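Local coordinates for protein aminoglycoside-O-phosphotransferase VIII (Streptomyces rimosus, PDB 4H05) that probably transfers a phosphate from ATP to the 3'-hydroxyl of aminoglycoside antibiotics, a kinase-like reaction that confers resistance to them, at residues L184-G189 with G212-A217. Residues are numbered along the deposited sequence; the frame is centred on the assembly and turned at random.
Sequences LAVCHG and GRVGRA
A185 and C187 pair with A217 and G215 in a two-stranded antiparallel sheet of the kinase-like phosphotransferase fold, strand 184-187 leading into the loop that carries D190, the predicted proton acceptor. Four backbone bonds join strands 184-187 and 215-217. A185 N reaches A217 O at 2.9 Å, and A217 N returns to A185 O; C187 and G215 exchange the second pair, with C187 N lying well above the carbonyl plane of G215. V186 and R216 form the non-hydrogen-bonded pair between them. CA-H...O contacts add to the seam, the shortest from V214 CA to C187 O at 3.1 Å.

Apolar contacts are few. On the face of A185, C187 and A217, C187 SG, set beside its own backbone N (chi1 -66°), lies 4.2 Å from A217 CB. Beside V186, on the face it shares with R216, the loop residue V214 brings CG1 to V186 CG1, while helix 54-71 packs on both valines through W67 and L68. L184 CD2 leans on the A217 backbone, and the R216 guanidinium goes on to a salt bridge with D134.

Past the strands the polar contacts change character. A water bridges H188 O, to which it donates, and R213 N, from which it accepts; it also lies above one face of the H188 imidazole, displaced toward the rim, and the ring's NE2 bonds to I209 O and its ND1 to D190 N. R213, extended from CG to NE, runs past G189 and pairs with D270 through NH2. That same NH2 gives G189 O a nearly straight bond of 3.0 Å (173° at the hydrogen), the oxygen lying in the guanidinium plane.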
# COMPACT_ATOMS: atom_id res chain seq x y z
N LEU A 184 7.05 6.82 -15.89
CA LEU A 184 7.11 7.18 -14.49
C LEU A 184 5.96 8.05 -14.06
O LEU A 184 5.57 8.96 -14.76
CB LEU A 184 8.40 7.95 -14.19
CG LEU A 184 9.72 7.19 -14.23
CD1 LEU A 184 10.95 8.11 -14.13
CD2 LEU A 184 9.77 6.05 -13.25
N ALA A 185 5.47 7.79 -12.86
CA ALA A 185 4.59 8.68 -12.11
C ALA A 185 4.89 8.46 -10.61
O ALA A 185 5.56 7.52 -10.20
CB ALA A 185 3.13 8.33 -12.40
N VAL A 186 4.37 9.34 -9.78
CA VAL A 186 4.42 9.10 -8.33
C VAL A 186 3.40 8.09 -7.97
O VAL A 186 2.16 8.39 -8.06
CB VAL A 186 4.18 10.38 -7.52
CG1 VAL A 186 4.17 10.07 -5.98
CG2 VAL A 186 5.23 11.43 -7.93
N CYS A 187 3.93 6.91 -7.57
CA CYS A 187 3.13 5.72 -7.19
C CYS A 187 3.02 5.48 -5.68
O CYS A 187 3.91 5.90 -4.92
CB CYS A 187 3.67 4.49 -7.91
SG CYS A 187 3.45 4.54 -9.74
N HIS A 188 1.88 4.93 -5.24
CA HIS A 188 1.75 4.43 -3.91
C HIS A 188 2.58 3.16 -3.71
O HIS A 188 3.31 3.02 -2.77
CB HIS A 188 0.32 4.11 -3.72
CG HIS A 188 -0.01 3.59 -2.33
ND1 HIS A 188 0.04 2.27 -2.00
CD2 HIS A 188 -0.40 4.26 -1.22
CE1 HIS A 188 -0.31 2.14 -0.78
NE2 HIS A 188 -0.58 3.34 -0.27
N GLY A 189 2.38 2.19 -4.59
CA GLY A 189 3.17 0.97 -4.65
C GLY A 189 2.63 -0.25 -3.95
O GLY A 189 3.21 -1.36 -4.08
N GLY A 212 4.36 3.24 2.55
CA GLY A 212 5.76 2.96 2.75
C GLY A 212 6.52 2.82 1.45
O GLY A 212 7.77 3.07 1.44
N ARG A 213 5.82 2.42 0.36
CA ARG A 213 6.50 2.26 -0.95
C ARG A 213 6.33 3.39 -1.92
O ARG A 213 6.67 3.26 -3.15
CB ARG A 213 5.98 1.01 -1.66
CG ARG A 213 6.15 -0.31 -0.94
CD ARG A 213 5.44 -1.40 -1.77
NE ARG A 213 5.32 -2.65 -1.02
CZ ARG A 213 4.58 -3.72 -1.32
NH1 ARG A 213 4.66 -4.77 -0.51
NH2 ARG A 213 3.71 -3.78 -2.38
N VAL A 214 5.75 4.49 -1.45
CA VAL A 214 5.59 5.64 -2.29
C VAL A 214 6.93 6.01 -2.92
O VAL A 214 7.96 5.99 -2.29
CB VAL A 214 4.95 6.86 -1.55
CG1 VAL A 214 5.18 8.13 -2.29
CG2 VAL A 214 3.46 6.68 -1.49
N GLY A 215 6.89 6.43 -4.17
CA GLY A 215 8.07 6.75 -4.92
C GLY A 215 7.73 6.70 -6.39
O GLY A 215 6.65 6.16 -6.83
N ARG A 216 8.65 7.23 -7.17
CA ARG A 216 8.48 7.10 -8.59
C ARG A 216 8.67 5.66 -9.11
O ARG A 216 9.56 4.87 -8.66
CB ARG A 216 9.30 8.13 -9.34
CG ARG A 216 10.76 8.09 -9.19
CD ARG A 216 11.38 9.52 -9.26
NE ARG A 216 12.73 9.45 -8.71
CZ ARG A 216 13.68 8.72 -9.27
NH1 ARG A 216 13.44 8.09 -10.43
NH2 ARG A 216 14.87 8.63 -8.69
N ALA A 217 7.77 5.32 -10.01
CA ALA A 217 7.74 4.02 -10.64
C ALA A 217 6.76 4.08 -11.82
O ALA A 217 6.09 5.07 -12.06
CB ALA A 217 7.29 2.94 -9.67
O HOH W 1 3.13 1.80 -0.17